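PDB 5C00: MdbA protein from Corynebacterium diphtheriae, which acts as a thiol-disulfide oxidoreductase of the DsbA family and probably helps exported proteins form disulfide bonds, supporting pilus assembly, toxin production and virulence. Local coordinates for residues A102-V107 and W117-L122; W134-F139 and G160-F165. All blocks are in the same frame, centred on the assembly; numbering follows the deposited sequence. Where two conformers were deposited one is given.

Contact 1 (A102-V107 and W117-L122)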
loop_
_atom_site.group_PDB
_atom_site.type_symbol
_atom_site.label_atom_id
_atom_site.label_comp_id
_atom_site.label_asym_id
_atom_site.label_seq_id
_atom_site.Cartn_x
_atom_site.Cartn_y
_atom_site.Cartn_z
ATOM N N ALA A 102 -1.015 -1.530 8.721
ATOM C CA ALA A 102 -2.067 -2.438 9.160
ATOM C C ALA A 102 -3.482 -1.847 8.933
ATOM O O ALA A 102 -4.423 -2.602 8.665
ATOM C CB ALA A 102 -1.867 -2.777 10.599
ATOM N N ALA A 103 -3.627 -0.521 8.991
ATOM C CA ALA A 103 -4.909 0.146 8.657
ATOM C C ALA A 103 -5.254 -0.067 7.175
ATOM O O ALA A 103 -6.347 -0.498 6.828
ATOM C CB ALA A 103 -4.859 1.618 8.987
ATOM N N ALA A 104 -4.265 0.113 6.320
ATOM C CA ALA A 104 -4.433 -0.068 4.896
ATOM C C ALA A 104 -4.726 -1.533 4.592
ATOM O O ALA A 104 -5.586 -1.806 3.743
ATOM C CB ALA A 104 -3.213 0.423 4.134
ATOM N N LEU A 105 -4.021 -2.457 5.258
ATOM C CA LEU A 105 -4.334 -3.894 5.109
ATOM C C LEU A 105 -5.751 -4.250 5.460
ATOM O O LEU A 105 -6.381 -5.015 4.710
ATOM C CB LEU A 105 -3.376 -4.788 5.886
ATOM C CG LEU A 105 -3.585 -6.318 5.727
ATOM C CD1 LEU A 105 -3.377 -6.791 4.284
ATOM C CD2 LEU A 105 -2.543 -6.966 6.628
ATOM N N ALA A 106 -6.267 -3.715 6.577
ATOM C CA ALA A 106 -7.665 -3.949 6.971
ATOM C C ALA A 106 -8.635 -3.550 5.854
ATOM O O ALA A 106 -9.629 -4.217 5.604
ATOM C CB ALA A 106 -7.989 -3.240 8.283
ATOM N N VAL A 107 -8.399 -2.419 5.197
ATOM C CA VAL A 107 -9.212 -2.030 4.065
ATOM C C VAL A 107 -9.083 -2.989 2.890
ATOM O O VAL A 107 -10.076 -3.400 2.334
ATOM C CB VAL A 107 -8.845 -0.586 3.608
ATOM C CG1 VAL A 107 -9.838 -0.130 2.536
ATOM C CG2 VAL A 107 -8.873 0.392 4.778
ATOM N N TRP A 117 -7.325 1.991 -2.549
ATOM C CA TRP A 117 -6.418 2.793 -3.369
ATOM C C TRP A 117 -6.309 4.253 -2.895
ATOM O O TRP A 117 -5.218 4.840 -2.789
ATOM C CB TRP A 117 -6.905 2.743 -4.804
ATOM C CG TRP A 117 -6.124 3.609 -5.640
ATOM C CD1 TRP A 117 -6.485 4.800 -6.109
ATOM C CD2 TRP A 117 -4.792 3.381 -6.064
ATOM N NE1 TRP A 117 -5.459 5.355 -6.833
ATOM C CE2 TRP A 117 -4.416 4.490 -6.836
ATOM C CE3 TRP A 117 -3.878 2.324 -5.891
ATOM C CZ2 TRP A 117 -3.162 4.601 -7.415
ATOM C CZ3 TRP A 117 -2.618 2.435 -6.479
ATOM C CH2 TRP A 117 -2.291 3.562 -7.236
ATOM N N ASN A 118 -7.464 4.856 -2.633
ATOM C CA ASN A 118 -7.461 6.243 -2.190
ATOM C C ASN A 118 -6.898 6.432 -0.791
ATOM O O ASN A 118 -6.290 7.460 -0.509
ATOM C CB ASN A 118 -8.868 6.810 -2.300
ATOM C CG ASN A 118 -9.229 7.113 -3.748
ATOM O OD1 ASN A 118 -8.732 8.084 -4.330
ATOM N ND2 ASN A 118 -10.008 6.232 -4.357
ATOM N N TYR A 119 -7.081 5.430 0.061
ATOM C CA TYR A 119 -6.552 5.447 1.413
ATOM C C TYR A 119 -5.048 5.359 1.396
ATOM O O TYR A 119 -4.370 6.171 2.017
ATOM C CB TYR A 119 -7.139 4.311 2.207
ATOM C CG TYR A 119 -6.866 4.351 3.669
ATOM C CD1 TYR A 119 -7.315 5.386 4.447
ATOM C CD2 TYR A 119 -6.191 3.350 4.283
ATOM C CE1 TYR A 119 -7.114 5.423 5.813
ATOM C CE2 TYR A 119 -5.970 3.388 5.663
ATOM C CZ TYR A 119 -6.463 4.394 6.427
ATOM O OH TYR A 119 -6.270 4.388 7.810
ATOM N N ARG A 120 -4.492 4.450 0.604
ATOM C CA ARG A 120 -3.029 4.363 0.418
ATOM C C ARG A 120 -2.455 5.696 -0.063
ATOM O O ARG A 120 -1.425 6.160 0.474
ATOM C CB ARG A 120 -2.682 3.246 -0.596
ATOM C CG ARG A 120 -1.233 3.275 -1.096
ATOM C CD ARG A 120 -0.948 2.108 -2.039
ATOM N NE ARG A 120 0.409 2.214 -2.595
ATOM C CZ ARG A 120 0.744 2.981 -3.645
ATOM N NH1 ARG A 120 -0.160 3.726 -4.244
ATOM N NH2 ARG A 120 2.015 3.041 -4.087
ATOM N N ALA A 121 -3.090 6.259 -1.092
ATOM C CA ALA A 121 -2.599 7.510 -1.679
ATOM C C ALA A 121 -2.557 8.603 -0.589
ATOM O O ALA A 121 -1.594 9.368 -0.517
ATOM C CB ALA A 121 -3.463 7.953 -2.844
ATOM N N LEU A 122 -3.607 8.719 0.197
ATOM C CA LEU A 122 -3.664 9.723 1.247
ATOM C C LEU A 122 -2.586 9.544 2.329
ATOM O O LEU A 122 -1.870 10.496 2.685
ATOM C CB LEU A 122 -5.068 9.749 1.873
ATOM C CG LEU A 122 -5.315 10.790 2.971
ATOM C CD1 LEU A 122 -4.779 12.126 2.583
ATOM C CD2 LEU A 122 -6.824 10.887 3.241
#

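Contact 2 (W134-F139 and G160-F165)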
loop_
_atom_site.group_PDB
_atom_site.type_symbol
_atom_site.label_atom_id
_atom_site.label_comp_id
_atom_site.label_asym_id
_atom_site.label_seq_id
_atom_site.Cartn_x
_atom_site.Cartn_y
_atom_site.Cartn_z
ATOM N N TRP A 134 -0.589 10.678 14.463
ATOM C CA TRP A 134 -1.830 9.882 14.416
ATOM C C TRP A 134 -1.693 8.587 15.209
ATOM O O TRP A 134 -0.632 7.939 15.200
ATOM C CB TRP A 134 -2.222 9.533 12.985
ATOM C CG TRP A 134 -2.803 10.654 12.197
ATOM C CD1 TRP A 134 -2.708 11.966 12.451
ATOM C CD2 TRP A 134 -3.410 10.536 10.921
ATOM N NE1 TRP A 134 -3.302 12.682 11.456
ATOM C CE2 TRP A 134 -3.753 11.817 10.505
ATOM C CE3 TRP A 134 -3.747 9.455 10.121
ATOM C CZ2 TRP A 134 -4.358 12.061 9.282
ATOM C CZ3 TRP A 134 -4.376 9.691 8.917
ATOM C CH2 TRP A 134 -4.676 10.974 8.515
ATOM N N GLY A 135 -2.784 8.206 15.874
ATOM C CA GLY A 135 -2.936 6.913 16.472
ATOM C C GLY A 135 -3.945 6.118 15.717
ATOM O O GLY A 135 -4.497 6.582 14.719
ATOM N N ASP A 136 -4.233 4.922 16.208
ATOM C CA ASP A 136 -5.134 4.020 15.509
ATOM C C ASP A 136 -6.536 4.581 15.236
ATOM O O ASP A 136 -7.126 4.279 14.209
ATOM C CB ASP A 136 -5.242 2.705 16.278
ATOM C CG ASP A 136 -3.912 1.875 16.242
ATOM O OD1 ASP A 136 -3.157 1.935 15.227
ATOM O OD2 ASP A 136 -3.633 1.176 17.256
ATOM N N ASN A 137 -7.043 5.418 16.121
ATOM C CA ASN A 137 -8.387 5.955 15.925
ATOM C C ASN A 137 -8.374 7.006 14.825
ATOM O O ASN A 137 -9.405 7.246 14.213
ATOM C CB ASN A 137 -8.969 6.507 17.223
ATOM C CG ASN A 137 -9.470 5.412 18.149
ATOM O OD1 ASN A 137 -10.316 4.603 17.797
ATOM N ND2 ASN A 137 -8.944 5.383 19.320
ATOM N N ASP A 138 -7.210 7.640 14.590
ATOM C CA ASP A 138 -7.075 8.584 13.495
ATOM C C ASP A 138 -7.064 7.843 12.189
ATOM O O ASP A 138 -7.785 8.203 11.251
ATOM C CB ASP A 138 -5.820 9.425 13.685
ATOM C CG ASP A 138 -5.852 10.196 14.998
ATOM O OD1 ASP A 138 -6.678 11.171 15.131
ATOM O OD2 ASP A 138 -5.112 9.819 15.925
ATOM N N PHE A 139 -6.254 6.793 12.089
ATOM C CA PHE A 139 -6.286 5.990 10.880
ATOM C C PHE A 139 -7.694 5.461 10.587
ATOM O O PHE A 139 -8.136 5.379 9.419
ATOM C CB PHE A 139 -5.280 4.856 10.983
ATOM C CG PHE A 139 -3.853 5.327 10.903
ATOM C CD1 PHE A 139 -3.300 5.650 9.678
ATOM C CD2 PHE A 139 -3.068 5.448 12.028
ATOM C CE1 PHE A 139 -1.991 6.099 9.583
ATOM C CE2 PHE A 139 -1.749 5.885 11.947
ATOM C CZ PHE A 139 -1.205 6.190 10.719
ATOM N N GLY A 160 -6.910 -4.876 14.591
ATOM C CA GLY A 160 -7.212 -6.230 14.151
ATOM C C GLY A 160 -6.364 -6.818 13.038
ATOM O O GLY A 160 -6.194 -8.041 12.999
ATOM N N ALA A 161 -5.831 -5.997 12.130
ATOM C CA ALA A 161 -5.003 -6.530 11.095
ATOM C C ALA A 161 -3.496 -6.420 11.430
ATOM O O ALA A 161 -2.674 -6.721 10.586
ATOM C CB ALA A 161 -5.309 -5.867 9.743
ATOM N N LYS A 162 -3.130 -6.006 12.636
ATOM C CA LYS A 162 -1.711 -5.768 12.944
ATOM C C LYS A 162 -0.895 -7.029 12.981
ATOM O O LYS A 162 0.206 -7.096 12.454
ATOM C CB LYS A 162 -1.541 -5.014 14.254
ATOM C CG LYS A 162 -1.985 -3.553 14.155
ATOM C CD LYS A 162 -1.470 -2.758 15.337
ATOM C CE LYS A 162 -1.986 -1.336 15.342
ATOM N NZ LYS A 162 -1.792 -0.714 16.663
ATOM N N GLU A 163 -1.440 -8.059 13.611
ATOM C CA GLU A 163 -0.692 -9.282 13.711
ATOM C C GLU A 163 -0.360 -9.831 12.318
ATOM O O GLU A 163 0.760 -10.239 12.057
ATOM C CB GLU A 163 -1.458 -10.299 14.579
ATOM C CG GLU A 163 -1.632 -9.876 16.051
ATOM C CD GLU A 163 -2.744 -8.823 16.295
ATOM O OE1 GLU A 163 -3.560 -8.491 15.370
ATOM O OE2 GLU A 163 -2.802 -8.313 17.454
ATOM N N ASP A 164 -1.335 -9.885 11.427
ATOM C CA ASP A 164 -1.054 -10.334 10.070
ATOM C C ASP A 164 -0.192 -9.366 9.273
ATOM O O ASP A 164 0.729 -9.771 8.532
ATOM C CB ASP A 164 -2.320 -10.646 9.333
ATOM C CG ASP A 164 -2.818 -12.048 9.626
ATOM O OD1 ASP A 164 -2.067 -12.839 10.168
ATOM O OD2 ASP A 164 -3.964 -12.339 9.306
ATOM N N PHE A 165 -0.401 -8.085 9.476
ATOM C CA PHE A 165 0.481 -7.125 8.840
ATOM C C PHE A 165 1.967 -7.370 9.218
ATOM O O PHE A 165 2.823 -7.357 8.371
ATOM C CB PHE A 165 0.125 -5.715 9.224
ATOM C CG PHE A 165 1.088 -4.738 8.668
ATOM C CD1 PHE A 165 0.945 -4.304 7.347
ATOM C CD2 PHE A 165 2.108 -4.282 9.422
ATOM C CE1 PHE A 165 1.874 -3.452 6.798
ATOM C CE2 PHE A 165 3.021 -3.408 8.887
ATOM C CZ PHE A 165 2.903 -3.020 7.569
#

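Contact 1 (A102-V107 and W117-L122)
A102-V107 and W117-L122 run almost antiparallel at 168°, their axes 9.8 Å apart at closest approach, with A104 and R120 nearest in the backbone. The contact is carried by Y119, whose ring reaches across to the small residues of the other helix. CG of Y119 lies anti to its backbone N (chi1 -170°), which sends the ring toward A103. The ring turns its edge to A103 and A104. CB of A103 lies in the ring plane, 3.3 Å from OH of Y119. The backbone N of A104 also sits at this edge, 3.8 Å from CE2 of Y119. CB of A104 is 4.2 Å from CD2 of Y119. V107 closes the other end of the contact: its CG2 approaches CD2 of Y119 obliquely, at 4.0 Å. Helices 96-109 and 113-125 form a helical hairpin in the all-helical insertion that DsbA-like proteins add to the thioredoxin fold. The alanines let the ring come close to the backbone. The buried hydroxyl of Y119 is hydrogen-bonded to the carbonyl O of F139 on helix 136-145. R120 turns its tip away from this interface and forms salt bridges with E51 and D66.

Contact 2 (W134-F139 and G160-F165)
K162 and D136 meet in a salt bridge between two helix starts whose backbones stay well apart. The nearest CA atoms, those of D136 and G160, are 10.5 Å from each other. The side chain of K162 makes most of the crossing to D136. Its CB points toward the other segment. CG, anti to the carbonyl carbon (chi1 -71°), packs against CB of A102 on helix 96-109. From CG the chain is extended, so CD carries the end straight on to the carboxylate. CE comes close to both oxygens, 3.5 Å from OD1 of D136 and 3.6 Å from OD2 of D136. NZ ends the chain and donates a hydrogen bond to OD2 of D136 at 2.7 Å. It approaches on the syn side, 18° out of the carboxylate plane. OD1 of D136 is farther from NZ of K162, at 3.3 Å, so the grip is uneven. NZ has a second acidic partner, D94, and the two carboxylates would probably favour the charged form of the lysine. D136 also touches K99 of helix 96-109.

The start of helix 136-145 is braced from within. G135 is its N-cap; its N donates to OD2 of D138 at 2.8 Å, and OD2 accepts with its anti lone pair. The carbonyl O of G135 accepts from N of D138 and N of F139. CB of D138 lies over one face of the W134 ring. The salt bridge joins the first turns of helix 136-145, probably part of the helical insertion of DsbA-like proteins, and helix 162-180, which leads back to the thioredoxin-fold sheet.

In the fold
From the N terminus, the chain builds strands 25-29, 32-36 and 45-52, helix 56-74, at whose start lies a CxxC sequence consistent with a thioredoxin-type active site, and strand 78-85 before reaching these contacts. Contact 1 closes a tight helical hairpin: only residues 110-112 lie between helices 96-109 and 113-125. Contact 2 opens later and closes a longer, mostly helical loop that includes helix 150-158. The two follow in series, neither nesting nor crossing, with centres about 11 Å apart. Helix 96-109, one half of contact 1, also reaches contact 2: A102 packs on A161, K162 and F165. Together they tie helices 113-125, 136-145 and 162-180 round helix 96-109. Helix 162-180 then returns to the sheet at strand 187-190.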